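PDB 1ESF: staphylococcal enterotoxin A from Staphylococcus aureus, which acts as a superantigen, activating T cells by binding unprocessed to MHC class II, partly through zinc, and to T-cell receptors, and causes food poisoning. Local coordinates for residues 49-54 against 68-73; 89-94 against 103-108; 181-186 against 193-198; 186-191 against 222-227. All coordinates share one frame; numbering follows the deposited sequence.

Interaction 1: residues 49-54 against 68-73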
loop_
_atom_site.group_PDB
_atom_site.type_symbol
_atom_site.label_atom_id
_atom_site.label_comp_id
_atom_site.label_asym_id
_atom_site.label_seq_id
_atom_site.Cartn_x
_atom_site.Cartn_y
_atom_site.Cartn_z
ATOM N N GLN A 49 -16.373 -10.615 12.449
ATOM C CA GLN A 49 -16.609 -9.276 12.951
ATOM C C GLN A 49 -15.649 -8.164 12.599
ATOM O O GLN A 49 -16.019 -6.990 12.620
ATOM C CB GLN A 49 -16.820 -9.307 14.461
ATOM C CG GLN A 49 -15.630 -9.824 15.251
ATOM C CD GLN A 49 -15.719 -9.520 16.777
ATOM O OE1 GLN A 49 -14.692 -9.566 17.462
ATOM N NE2 GLN A 49 -16.925 -9.205 17.295
ATOM N N HIS A 50 -14.433 -8.522 12.223
ATOM C CA HIS A 50 -13.440 -7.507 11.908
ATOM C C HIS A 50 -13.375 -7.310 10.445
ATOM O O HIS A 50 -12.386 -6.826 9.947
ATOM C CB HIS A 50 -12.058 -7.944 12.393
ATOM C CG HIS A 50 -11.558 -9.168 11.692
ATOM N ND1 HIS A 50 -12.235 -10.372 11.728
ATOM C CD2 HIS A 50 -10.526 -9.339 10.829
ATOM C CE1 HIS A 50 -11.645 -11.222 10.911
ATOM N NE2 HIS A 50 -10.607 -10.620 10.354
ATOM N N THR A 51 -14.403 -7.736 9.736
ATOM C CA THR A 51 -14.428 -7.605 8.272
ATOM C C THR A 51 -15.701 -6.860 7.756
ATOM O O THR A 51 -16.631 -6.619 8.521
ATOM C CB THR A 51 -14.336 -9.066 7.542
ATOM O OG1 THR A 51 -15.565 -9.800 7.692
ATOM C CG2 THR A 51 -13.176 -9.926 8.097
ATOM N N ILE A 52 -15.693 -6.397 6.506
ATOM C CA ILE A 52 -16.900 -5.837 5.885
ATOM C C ILE A 52 -16.928 -6.584 4.549
ATOM O O ILE A 52 -15.882 -6.735 3.863
ATOM C CB ILE A 52 -16.895 -4.327 5.648
ATOM C CG1 ILE A 52 -17.009 -3.574 6.971
ATOM C CG2 ILE A 52 -18.070 -3.973 4.739
ATOM C CD1 ILE A 52 -16.738 -2.050 6.870
ATOM N N LEU A 53 -18.100 -7.119 4.223
ATOM C CA LEU A 53 -18.261 -7.895 3.025
ATOM C C LEU A 53 -19.072 -7.125 2.030
ATOM O O LEU A 53 -20.183 -6.734 2.330
ATOM C CB LEU A 53 -18.939 -9.225 3.356
ATOM C CG LEU A 53 -19.459 -9.978 2.137
ATOM C CD1 LEU A 53 -18.298 -10.435 1.253
ATOM C CD2 LEU A 53 -20.299 -11.164 2.599
ATOM N N PHE A 54 -18.463 -6.850 0.880
ATOM C CA PHE A 54 -19.102 -6.154 -0.237
ATOM C C PHE A 54 -19.627 -7.183 -1.227
ATOM O O PHE A 54 -18.897 -7.692 -2.081
ATOM C CB PHE A 54 -18.144 -5.180 -0.948
ATOM C CG PHE A 54 -17.849 -3.938 -0.162
ATOM C CD1 PHE A 54 -16.871 -3.944 0.817
ATOM C CD2 PHE A 54 -18.597 -2.797 -0.349
ATOM C CE1 PHE A 54 -16.646 -2.840 1.611
ATOM C CE2 PHE A 54 -18.376 -1.687 0.450
ATOM C CZ PHE A 54 -17.397 -1.709 1.436
ATOM N N LEU A 68 -14.068 -9.019 0.131
ATOM C CA LEU A 68 -14.036 -9.073 1.585
ATOM C C LEU A 68 -12.889 -8.205 2.115
ATOM O O LEU A 68 -11.759 -8.426 1.721
ATOM C CB LEU A 68 -13.876 -10.524 2.036
ATOM C CG LEU A 68 -13.828 -10.644 3.544
ATOM C CD1 LEU A 68 -15.247 -10.508 4.106
ATOM C CD2 LEU A 68 -13.223 -11.975 3.866
ATOM N N VAL A 69 -13.180 -7.181 2.925
ATOM C CA VAL A 69 -12.147 -6.305 3.498
ATOM C C VAL A 69 -11.924 -6.637 4.933
ATOM O O VAL A 69 -12.840 -6.647 5.740
ATOM C CB VAL A 69 -12.468 -4.827 3.427
ATOM C CG1 VAL A 69 -11.275 -4.021 3.906
ATOM C CG2 VAL A 69 -12.824 -4.457 2.020
ATOM N N ASP A 70 -10.657 -6.762 5.257
ATOM C CA ASP A 70 -10.216 -7.167 6.572
ATOM C C ASP A 70 -9.501 -6.041 7.285
ATOM O O ASP A 70 -8.566 -5.471 6.737
ATOM C CB ASP A 70 -9.246 -8.304 6.327
ATOM C CG ASP A 70 -9.113 -9.236 7.469
ATOM O OD1 ASP A 70 -8.453 -8.888 8.451
ATOM O OD2 ASP A 70 -9.612 -10.361 7.336
ATOM N N PHE A 71 -9.907 -5.787 8.522
ATOM C CA PHE A 71 -9.331 -4.747 9.356
ATOM C C PHE A 71 -8.726 -5.388 10.593
ATOM O O PHE A 71 -8.903 -6.548 10.828
ATOM C CB PHE A 71 -10.403 -3.758 9.828
ATOM C CG PHE A 71 -11.146 -3.089 8.722
ATOM C CD1 PHE A 71 -12.222 -3.712 8.121
ATOM C CD2 PHE A 71 -10.728 -1.848 8.255
ATOM C CE1 PHE A 71 -12.879 -3.111 7.065
ATOM C CE2 PHE A 71 -11.364 -1.239 7.213
ATOM C CZ PHE A 71 -12.450 -1.869 6.603
ATOM N N ASP A 72 -8.056 -4.573 11.392
ATOM C CA ASP A 72 -7.386 -4.982 12.613
ATOM C C ASP A 72 -8.409 -5.384 13.660
ATOM O O ASP A 72 -8.083 -6.136 14.600
ATOM C CB ASP A 72 -6.635 -3.789 13.239
ATOM C CG ASP A 72 -5.175 -3.749 12.916
ATOM O OD1 ASP A 72 -4.654 -4.602 12.178
ATOM O OD2 ASP A 72 -4.531 -2.821 13.436
ATOM N N SER A 73 -9.598 -4.798 13.575
ATOM C CA SER A 73 -10.598 -5.073 14.560
ATOM C C SER A 73 -11.985 -4.584 14.250
ATOM O O SER A 73 -12.225 -3.830 13.308
ATOM C CB SER A 73 -10.137 -4.488 15.911
ATOM O OG SER A 73 -10.149 -3.067 15.951
#
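The carboxylate of Asp70 meets the His50 ring across the hairpin through OD2, while its OD1 is held more firmly, in a salt bridge to Arg214. The hold from His50 is slight: NE2 gives Asp70 OD2 a weak, bent hydrogen bond of 3.2 Å, with ring and carboxylate planes 73° apart. The imidazole gets there because its CG is tucked between the backbone N and the carbonyl carbon (chi1 64°), which places the ring beside Asp70; Thr51 CG2 lies against one face, and Phe71 O meets the ring edge in plane, 3.2 Å from His50 CD2.

Behind the side chains runs an antiparallel pairing. Val69 N binds Ile52 O at 2.9 Å in a nearly straight bond (171°), Ile52 N returns the bond to Val69 O, and Phe71 N continues to His50 O. On the Ile52 and Val69 face, Ile52 CD1 rests 4.0 Å from Phe71 CE1, and Phe54 CE1 touches Val69 CG2. On the other, Leu68 CD1 reaches Leu53 CB and Thr51 CB, while Thr51 OG1 bonds to Leu48 O.

The hairpin forms one margin of the OB-fold sheet, with 51-54 outermost; 66-70 is bound on its far side to strand 104-113, and Ile52 and Phe71 pack on Val77 of helix 74-80.

Interaction 2: residues 89-94 against 103-108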
loop_
_atom_site.group_PDB
_atom_site.type_symbol
_atom_site.label_atom_id
_atom_site.label_comp_id
_atom_site.label_asym_id
_atom_site.label_seq_id
_atom_site.Cartn_x
_atom_site.Cartn_y
_atom_site.Cartn_z
ATOM N N GLY A 89 -7.109 -0.258 -2.849
ATOM C CA GLY A 89 -6.139 -1.212 -2.304
ATOM C C GLY A 89 -5.898 -2.380 -3.244
ATOM O O GLY A 89 -6.537 -2.467 -4.317
ATOM N N ALA A 90 -5.011 -3.295 -2.854
ATOM C CA ALA A 90 -4.693 -4.448 -3.679
ATOM C C ALA A 90 -5.444 -5.651 -3.170
ATOM O O ALA A 90 -5.576 -5.857 -1.970
ATOM C CB ALA A 90 -3.225 -4.712 -3.664
ATOM N N TYR A 91 -6.007 -6.431 -4.079
ATOM C CA TYR A 91 -6.719 -7.606 -3.609
ATOM C C TYR A 91 -6.123 -8.902 -4.056
ATOM O O TYR A 91 -5.301 -8.928 -4.954
ATOM C CB TYR A 91 -8.218 -7.536 -3.967
ATOM C CG TYR A 91 -8.529 -7.446 -5.428
ATOM C CD1 TYR A 91 -8.670 -8.594 -6.200
ATOM C CD2 TYR A 91 -8.742 -6.216 -6.028
ATOM C CE1 TYR A 91 -9.007 -8.531 -7.489
ATOM C CE2 TYR A 91 -9.097 -6.147 -7.343
ATOM C CZ TYR A 91 -9.230 -7.312 -8.063
ATOM O OH TYR A 91 -9.635 -7.243 -9.371
ATOM N N TYR A 92 -6.555 -9.983 -3.438
ATOM C CA TYR A 92 -6.043 -11.292 -3.807
ATOM C C TYR A 92 -7.136 -12.339 -3.732
ATOM O O TYR A 92 -8.186 -12.122 -3.113
ATOM C CB TYR A 92 -4.889 -11.667 -2.894
ATOM C CG TYR A 92 -5.234 -11.768 -1.412
ATOM C CD1 TYR A 92 -5.653 -12.985 -0.866
ATOM C CD2 TYR A 92 -5.117 -10.660 -0.554
ATOM C CE1 TYR A 92 -5.932 -13.099 0.426
ATOM C CE2 TYR A 92 -5.403 -10.788 0.767
ATOM C CZ TYR A 92 -5.806 -12.020 1.244
ATOM O OH TYR A 92 -6.068 -12.219 2.571
ATOM N N GLY A 93 -6.879 -13.494 -4.318
ATOM C CA GLY A 93 -7.867 -14.559 -4.292
ATOM C C GLY A 93 -7.357 -15.805 -3.582
ATOM O O GLY A 93 -8.159 -16.582 -3.025
ATOM N N TYR A 94 -6.029 -15.983 -3.568
ATOM C CA TYR A 94 -5.403 -17.138 -2.945
ATOM C C TYR A 94 -5.563 -17.020 -1.469
ATOM O O TYR A 94 -5.110 -16.063 -0.885
ATOM C CB TYR A 94 -3.893 -17.225 -3.254
ATOM C CG TYR A 94 -3.204 -18.467 -2.660
ATOM C CD1 TYR A 94 -3.673 -19.752 -2.957
ATOM C CD2 TYR A 94 -2.115 -18.360 -1.769
ATOM C CE1 TYR A 94 -3.084 -20.909 -2.380
ATOM C CE2 TYR A 94 -1.520 -19.511 -1.187
ATOM C CZ TYR A 94 -2.018 -20.783 -1.500
ATOM O OH TYR A 94 -1.497 -21.941 -0.943
ATOM N N LYS A 103 -15.812 -17.399 -5.181
ATOM C CA LYS A 103 -15.886 -16.152 -5.871
ATOM C C LYS A 103 -15.653 -14.936 -5.029
ATOM O O LYS A 103 -16.214 -13.889 -5.321
ATOM C CB LYS A 103 -17.203 -16.077 -6.643
ATOM C CG LYS A 103 -17.260 -17.072 -7.849
ATOM C CD LYS A 103 -18.629 -17.140 -8.545
ATOM C CE LYS A 103 -19.216 -18.586 -8.612
ATOM N NZ LYS A 103 -19.589 -19.260 -7.294
ATOM N N THR A 104 -14.755 -15.029 -4.050
ATOM C CA THR A 104 -14.459 -13.877 -3.180
ATOM C C THR A 104 -12.993 -13.454 -3.290
ATOM O O THR A 104 -12.111 -14.312 -3.401
ATOM C CB THR A 104 -14.801 -14.181 -1.700
ATOM O OG1 THR A 104 -16.187 -14.534 -1.611
ATOM C CG2 THR A 104 -14.602 -12.993 -0.836
ATOM N N ALA A 105 -12.751 -12.146 -3.371
ATOM C CA ALA A 105 -11.378 -11.596 -3.421
ATOM C C ALA A 105 -11.268 -10.906 -2.060
ATOM O O ALA A 105 -12.299 -10.486 -1.480
ATOM C CB ALA A 105 -11.196 -10.596 -4.546
ATOM N N CYS A 106 -10.041 -10.863 -1.525
ATOM C CA CYS A 106 -9.738 -10.314 -0.204
ATOM C C CYS A 106 -8.782 -9.142 -0.281
ATOM O O CYS A 106 -7.879 -9.134 -1.110
ATOM C CB CYS A 106 -9.146 -11.436 0.696
ATOM S SG CYS A 106 -10.267 -12.718 1.379
ATOM N N MET A 107 -8.969 -8.186 0.610
ATOM C CA MET A 107 -8.130 -6.989 0.654
ATOM C C MET A 107 -7.981 -6.595 2.094
ATOM O O MET A 107 -8.824 -6.936 2.905
ATOM C CB MET A 107 -8.837 -5.848 -0.085
ATOM C CG MET A 107 -8.207 -4.478 0.020
ATOM S SD MET A 107 -8.925 -3.489 -1.236
ATOM C CE MET A 107 -9.840 -2.449 -0.356
ATOM N N TYR A 108 -6.874 -5.931 2.411
ATOM C CA TYR A 108 -6.600 -5.418 3.739
ATOM C C TYR A 108 -6.766 -3.902 3.733
ATOM O O TYR A 108 -6.114 -3.211 2.956
ATOM C CB TYR A 108 -5.159 -5.750 4.141
ATOM C CG TYR A 108 -4.955 -7.208 4.380
ATOM C CD1 TYR A 108 -5.551 -7.810 5.458
ATOM C CD2 TYR A 108 -4.156 -7.974 3.567
ATOM C CE1 TYR A 108 -5.369 -9.120 5.719
ATOM C CE2 TYR A 108 -3.958 -9.300 3.840
ATOM C CZ TYR A 108 -4.568 -9.846 4.922
ATOM O OH TYR A 108 -4.379 -11.136 5.308
HETATM O O HOH W 1 -4.679 -5.219 0.575
HETATM O O HOH W 2 -7.312 -9.972 3.332
#
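One face of the Tyr92 ring is taken by Cys106, whose CB stands 3.7 Å from the ring centroid and 23° off its normal, a CH-pi contact displaced toward the CZ side of the ring. The sulfur of Cys106 lies farther out and obliquely, at 5.0 Å from the same centroid. The Tyr108 ring approaches Tyr92 at a slant, planes 37° apart, with the two CE2 atoms 3.7 Å from each other. A water sits over the centre of one Tyr108 face; it is hydrogen-bonded to Tyr92 OH and more weakly to Met107 O. Tyr108 OH itself is bound to Asn207 O.

Tyr92 can lie across its neighbour strand because its CG sits between the backbone N and the carbonyl carbon (chi1 61°). Tyr91, the preceding residue, has the same first torsion but lies on the other face of the sheet, where CD1 meets Ala105 CB at 3.6 Å.

These residues belong to a beta hairpin of the OB-fold domain, strands 85-92 and 104-113, and Cys106 closes the disulfide to Cys96 in the intervening loop; the sulfur that carries this link is the one lying obliquely by the Tyr92 ring. Two backbone bonds bind the Tyr92 and Cys106 pair: Cys106 N to Tyr92 O at 2.7 Å and Tyr92 N to Cys106 O at 2.8 Å. Farther along, a second water spans the strands, accepting from Tyr108 N and probably donating to Ala90 O, while Met107 SD lies 3.8 Å from Gly89 CA.

Interaction 3: residues 181-186 against 193-198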
loop_
_atom_site.group_PDB
_atom_site.type_symbol
_atom_site.label_atom_id
_atom_site.label_comp_id
_atom_site.label_asym_id
_atom_site.label_seq_id
_atom_site.Cartn_x
_atom_site.Cartn_y
_atom_site.Cartn_z
ATOM N N ARG A 181 18.542 -2.830 -0.298
ATOM C CA ARG A 181 17.884 -2.288 0.905
ATOM C C ARG A 181 17.124 -0.994 0.568
ATOM O O ARG A 181 17.499 -0.230 -0.337
ATOM C CB ARG A 181 18.902 -1.981 2.000
ATOM C CG ARG A 181 19.486 -3.200 2.629
ATOM C CD ARG A 181 20.562 -2.817 3.687
ATOM N NE ARG A 181 21.592 -1.931 3.137
ATOM C CZ ARG A 181 22.090 -0.855 3.750
ATOM N NH1 ARG A 181 21.658 -0.484 4.965
ATOM N NH2 ARG A 181 23.055 -0.168 3.146
ATOM N N GLY A 182 16.055 -0.733 1.303
ATOM C CA GLY A 182 15.318 0.487 1.053
ATOM C C GLY A 182 14.286 0.767 2.112
ATOM O O GLY A 182 13.810 -0.153 2.759
ATOM N N LEU A 183 13.905 2.032 2.235
ATOM C CA LEU A 183 12.927 2.456 3.226
ATOM C C LEU A 183 12.050 3.496 2.596
ATOM O O LEU A 183 12.572 4.337 1.846
ATOM C CB LEU A 183 13.654 3.098 4.427
ATOM C CG LEU A 183 12.787 3.552 5.591
ATOM C CD1 LEU A 183 12.196 2.362 6.282
ATOM C CD2 LEU A 183 13.662 4.364 6.531
ATOM N N ILE A 184 10.726 3.399 2.800
ATOM C CA ILE A 184 9.828 4.438 2.315
ATOM C C ILE A 184 9.224 5.120 3.568
ATOM O O ILE A 184 8.852 4.443 4.528
ATOM C CB ILE A 184 8.744 3.933 1.333
ATOM C CG1 ILE A 184 8.018 5.140 0.727
ATOM C CG2 ILE A 184 7.839 2.866 1.996
ATOM C CD1 ILE A 184 7.187 4.792 -0.535
ATOM N N VAL A 185 9.266 6.444 3.592
ATOM C CA VAL A 185 8.716 7.230 4.696
ATOM C C VAL A 185 7.676 8.231 4.194
ATOM O O VAL A 185 7.946 9.006 3.273
ATOM C CB VAL A 185 9.804 8.041 5.445
ATOM C CG1 VAL A 185 9.173 8.832 6.644
ATOM C CG2 VAL A 185 10.920 7.112 5.957
ATOM N N PHE A 186 6.473 8.197 4.786
ATOM C CA PHE A 186 5.376 9.129 4.451
ATOM C C PHE A 186 5.547 10.236 5.495
ATOM O O PHE A 186 5.170 10.118 6.664
ATOM C CB PHE A 186 4.032 8.420 4.560
ATOM C CG PHE A 186 3.929 7.221 3.655
ATOM C CD1 PHE A 186 4.438 5.999 4.060
ATOM C CD2 PHE A 186 3.484 7.367 2.342
ATOM C CE1 PHE A 186 4.537 4.925 3.147
ATOM C CE2 PHE A 186 3.571 6.337 1.429
ATOM C CZ PHE A 186 4.108 5.094 1.829
ATOM N N SER A 193 4.724 10.098 11.420
ATOM C CA SER A 193 5.146 9.593 10.124
ATOM C C SER A 193 5.154 8.057 10.103
ATOM O O SER A 193 5.617 7.391 11.054
ATOM C CB SER A 193 6.554 10.099 9.795
ATOM O OG SER A 193 6.563 11.491 9.584
ATOM N N VAL A 194 4.693 7.491 8.992
ATOM C CA VAL A 194 4.673 6.032 8.813
ATOM C C VAL A 194 5.907 5.713 7.945
ATOM O O VAL A 194 6.259 6.492 7.072
ATOM C CB VAL A 194 3.403 5.584 8.041
ATOM C CG1 VAL A 194 3.405 4.110 7.842
ATOM C CG2 VAL A 194 2.125 6.000 8.766
ATOM N N ASN A 195 6.596 4.616 8.229
ATOM C CA ASN A 195 7.750 4.202 7.425
ATOM C C ASN A 195 7.741 2.700 7.175
ATOM O O ASN A 195 7.527 1.928 8.102
ATOM C CB ASN A 195 9.098 4.627 8.050
ATOM C CG ASN A 195 9.462 3.854 9.293
ATOM O OD1 ASN A 195 10.235 2.903 9.267
ATOM N ND2 ASN A 195 8.959 4.310 10.403
ATOM N N TYR A 196 7.996 2.259 5.946
ATOM C CA TYR A 196 7.981 0.819 5.695
ATOM C C TYR A 196 9.300 0.388 5.102
ATOM O O TYR A 196 9.882 1.141 4.305
ATOM C CB TYR A 196 6.862 0.441 4.700
ATOM C CG TYR A 196 5.422 0.628 5.184
ATOM C CD1 TYR A 196 5.039 0.305 6.485
ATOM C CD2 TYR A 196 4.431 1.111 4.315
ATOM C CE1 TYR A 196 3.701 0.458 6.897
ATOM C CE2 TYR A 196 3.103 1.263 4.714
ATOM C CZ TYR A 196 2.737 0.940 5.998
ATOM O OH TYR A 196 1.424 1.109 6.390
ATOM N N ASP A 197 9.791 -0.774 5.532
ATOM C CA ASP A 197 11.001 -1.388 4.980
ATOM C C ASP A 197 10.485 -2.107 3.683
ATOM O O ASP A 197 9.593 -2.947 3.741
ATOM C CB ASP A 197 11.582 -2.375 5.989
ATOM C CG ASP A 197 12.792 -3.129 5.462
ATOM O OD1 ASP A 197 13.043 -3.167 4.243
ATOM O OD2 ASP A 197 13.481 -3.744 6.283
ATOM N N LEU A 198 11.020 -1.706 2.531
ATOM C CA LEU A 198 10.610 -2.199 1.202
ATOM C C LEU A 198 10.853 -3.673 0.997
ATOM O O LEU A 198 10.247 -4.268 0.124
ATOM C CB LEU A 198 11.294 -1.380 0.100
ATOM C CG LEU A 198 10.945 0.121 0.101
ATOM C CD1 LEU A 198 11.847 0.921 -0.824
ATOM C CD2 LEU A 198 9.481 0.256 -0.291
HETATM O O HOH W 3 15.312 -2.827 2.981
#
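Ile184 and Tyr196 face each other as a hydrogen-bonded pair in an antiparallel beta hairpin of the beta-grasp domain, and the face they share is the tight one. Ile184 CG2, set between the backbone N and the carbonyl carbon, points across the hairpin to meet Tyr196 CB and Leu198 CD2, both at 3.8 Å. Phe186 extends this apolar row: CE1 comes obliquely to Tyr196 CD2, CD1 touches Val194 CB, and Val194 O lies at the ring edge. Helix 152-167 closes over the row, with Ala159 on Ile184 and Val152 on Phe186 and Tyr196.

The opposite face is more polar and partly open to solvent, with Asn195 exposed. Val185 and Asn195 run alongside each other, Val185 CG2 3.7 Å from Asn195 CB. Leu183 crosses toward Asn195, its CD1 standing 3.3 Å from Tyr196 O. Asp197 reaches out of the hairpin, OD2 taking a bond from Arg13 N.

Backbone bonds join the two strands; Ile184 N to Tyr196 O is nearly straight (172°). Pairing slackens at Leu198, whose N reaches Gly182 O at 3.2 Å from above the carbonyl plane. There a water accepts from Gly182 N and lies 2.6 Å from Asp197 OD1, to which it probably donates.

Interaction 4: residues 186-191 against 222-227. With CD (cadmium ion), chain C.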
loop_
_atom_site.group_PDB
_atom_site.type_symbol
_atom_site.label_atom_id
_atom_site.label_comp_id
_atom_site.label_asym_id
_atom_site.label_seq_id
_atom_site.Cartn_x
_atom_site.Cartn_y
_atom_site.Cartn_z
ATOM N N PHE A 186 6.473 8.197 4.786
ATOM C CA PHE A 186 5.376 9.129 4.451
ATOM C C PHE A 186 5.547 10.236 5.495
ATOM O O PHE A 186 5.170 10.118 6.664
ATOM C CB PHE A 186 4.032 8.420 4.560
ATOM C CG PHE A 186 3.929 7.221 3.655
ATOM C CD1 PHE A 186 4.438 5.999 4.060
ATOM C CD2 PHE A 186 3.484 7.367 2.342
ATOM C CE1 PHE A 186 4.537 4.925 3.147
ATOM C CE2 PHE A 186 3.571 6.337 1.429
ATOM C CZ PHE A 186 4.108 5.094 1.829
ATOM N N HIS A 187 6.245 11.273 5.085
ATOM C CA HIS A 187 6.575 12.326 6.006
ATOM C C HIS A 187 5.514 13.400 6.215
ATOM O O HIS A 187 5.454 14.397 5.504
ATOM C CB HIS A 187 7.919 12.908 5.627
ATOM C CG HIS A 187 8.548 13.685 6.728
ATOM N ND1 HIS A 187 9.766 14.303 6.590
ATOM C CD2 HIS A 187 8.102 14.007 7.963
ATOM C CE1 HIS A 187 10.037 14.995 7.686
ATOM N NE2 HIS A 187 9.044 14.828 8.535
ATOM N N THR A 188 4.690 13.156 7.228
ATOM C CA THR A 188 3.580 14.018 7.583
ATOM C C THR A 188 4.050 15.068 8.549
ATOM O O THR A 188 5.059 14.925 9.194
ATOM C CB THR A 188 2.424 13.187 8.141
ATOM O OG1 THR A 188 2.953 12.144 8.968
ATOM C CG2 THR A 188 1.612 12.532 6.989
ATOM N N SER A 189 3.366 16.192 8.581
ATOM C CA SER A 189 3.771 17.286 9.478
ATOM C C SER A 189 3.051 17.278 10.840
ATOM O O SER A 189 3.669 17.345 11.900
ATOM C CB SER A 189 3.564 18.653 8.751
ATOM O OG SER A 189 2.618 18.568 7.668
ATOM N N THR A 190 1.752 17.044 10.776
ATOM C CA THR A 190 0.877 17.104 11.921
ATOM C C THR A 190 0.543 15.824 12.656
ATOM O O THR A 190 -0.105 15.835 13.722
ATOM C CB THR A 190 -0.398 17.778 11.432
ATOM O OG1 THR A 190 -0.957 17.023 10.334
ATOM C CG2 THR A 190 -0.048 19.174 10.937
ATOM N N GLU A 191 1.003 14.715 12.121
ATOM C CA GLU A 191 0.656 13.468 12.734
ATOM C C GLU A 191 1.859 12.564 12.578
ATOM O O GLU A 191 2.679 12.806 11.740
ATOM C CB GLU A 191 -0.589 12.920 12.028
ATOM C CG GLU A 191 -0.365 12.424 10.618
ATOM C CD GLU A 191 -1.350 12.961 9.634
ATOM O OE1 GLU A 191 -2.527 12.606 9.706
ATOM O OE2 GLU A 191 -0.936 13.753 8.764
ATOM N N GLU A 222 -2.420 16.794 2.500
ATOM C CA GLU A 222 -1.895 18.140 2.362
ATOM C C GLU A 222 -0.725 18.348 3.352
ATOM O O GLU A 222 -0.758 17.867 4.517
ATOM C CB GLU A 222 -3.045 19.145 2.599
ATOM C CG GLU A 222 -3.269 20.118 1.415
ATOM C CD GLU A 222 -4.529 21.017 1.556
ATOM O OE1 GLU A 222 -4.889 21.453 2.698
ATOM O OE2 GLU A 222 -5.150 21.300 0.493
ATOM N N ASN A 223 0.353 18.959 2.865
ATOM C CA ASN A 223 1.512 19.257 3.733
ATOM C C ASN A 223 2.419 18.090 4.080
ATOM O O ASN A 223 3.090 18.089 5.133
ATOM C CB ASN A 223 1.058 19.900 5.050
ATOM C CG ASN A 223 1.936 21.020 5.469
ATOM O OD1 ASN A 223 3.169 20.942 5.404
ATOM N ND2 ASN A 223 1.313 22.106 5.858
ATOM N N MET A 224 2.422 17.084 3.219
ATOM C CA MET A 224 3.272 15.934 3.441
ATOM C C MET A 224 3.921 15.592 2.116
ATOM O O MET A 224 3.557 16.124 1.067
ATOM C CB MET A 224 2.491 14.752 3.988
ATOM C CG MET A 224 1.549 14.178 2.997
ATOM S SD MET A 224 2.171 12.695 2.236
ATOM C CE MET A 224 0.656 12.037 1.935
ATOM N N HIS A 225 4.976 14.796 2.224
ATOM C CA HIS A 225 5.755 14.336 1.091
ATOM C C HIS A 225 6.294 12.955 1.483
ATOM O O HIS A 225 6.185 12.503 2.638
ATOM C CB HIS A 225 6.884 15.323 0.765
ATOM C CG HIS A 225 7.858 15.500 1.881
ATOM N ND1 HIS A 225 7.774 16.532 2.787
ATOM C CD2 HIS A 225 8.951 14.793 2.225
ATOM C CE1 HIS A 225 8.775 16.462 3.637
ATOM N NE2 HIS A 225 9.510 15.419 3.313
ATOM N N ILE A 226 6.860 12.285 0.493
ATOM C CA ILE A 226 7.377 10.954 0.669
ATOM C C ILE A 226 8.900 11.035 0.533
ATOM O O ILE A 226 9.387 11.771 -0.315
ATOM C CB ILE A 226 6.753 10.043 -0.461
ATOM C CG1 ILE A 226 5.217 9.865 -0.263
ATOM C CG2 ILE A 226 7.474 8.694 -0.570
ATOM C CD1 ILE A 226 4.550 9.138 -1.393
ATOM N N ASP A 227 9.627 10.373 1.445
ATOM C CA ASP A 227 11.093 10.257 1.370
ATOM C C ASP A 227 11.401 8.816 1.087
ATOM O O ASP A 227 10.894 7.925 1.774
ATOM C CB ASP A 227 11.743 10.608 2.680
ATOM C CG ASP A 227 11.460 11.993 3.078
ATOM O OD1 ASP A 227 11.694 12.914 2.272
ATOM O OD2 ASP A 227 11.011 12.162 4.209
HETATM CD CD CD C . 11.176 14.529 4.681
HETATM O O HOH W 4 5.399 17.257 6.267
HETATM O O HOH W 5 -1.653 18.261 7.693
#
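His187 lays its CB over one face of the His225 ring, 4.1 Å from the centroid, and the two imidazoles then converge on a cadmium ion. His187 binds it through ND1 at 2.4 Å, His225 through NE2 at 2.3 Å, and Asp227 through OD2 at 2.4 Å. The two ring planes are inclined at 64°. Different first torsions bring them together: His187 extends its CG anti to the backbone N (chi1 -162°), whereas His225 folds its ring back between the backbone N and the carbonyl carbon. Asp227 OD2 comes to the edge of the His187 ring, while OD1 lies at the His225 edge and is hydrogen-bonded to Asn128 ND2, which probably helps to orient the carboxylate. Ser1 completes the site with its N and OG. The same three side chains bind zinc, which the toxin needs for its interaction with MHC class II.

Beneath the metal, His187 N bonds His225 O at 2.7 Å, but the return bond from His225 N is weak. Regular strand pairing ends here, but the loops stay together. Ser189 OG donates to Asn223 O at 2.6 Å, tilted 31° from the carbonyl plane, and a water donates to both His187 O and Asn223 O. Thr188 CG2 lies alongside Met224 CB.

On the buried face, Ile226 CG1 rests beside Phe186 CD2, and Met224 and Phe186 reach Leu155 of helix 152-167. Strand 225-231 runs between 181-187 and 118-131 in the beta-grasp sheet, with Val125 touching Ile226.

In the fold
Along the chain the contacts fall into two pairs, one in each domain. Interactions 1 and 2 come in series within the OB-fold domain; their centres are 12 Å apart, and neighbouring strands 66-70 and 104-113 join them into one sheet through the probable bonds Leu68 N to Ala105 O and Asp70 N to Met107 O. Interactions 3 and 4 alternate along the sequence in the beta-grasp domain, share Phe186 and strand 181-187, and lie 13 Å apart between centres. Interactions 1 and 3 are about 26 Å apart between centres, on opposite sides of the chain's centre. The three metal-binding side chains of interaction 4 lie on the beta-grasp sheet, and interaction 3 adjoins them through Ser193 and Val185.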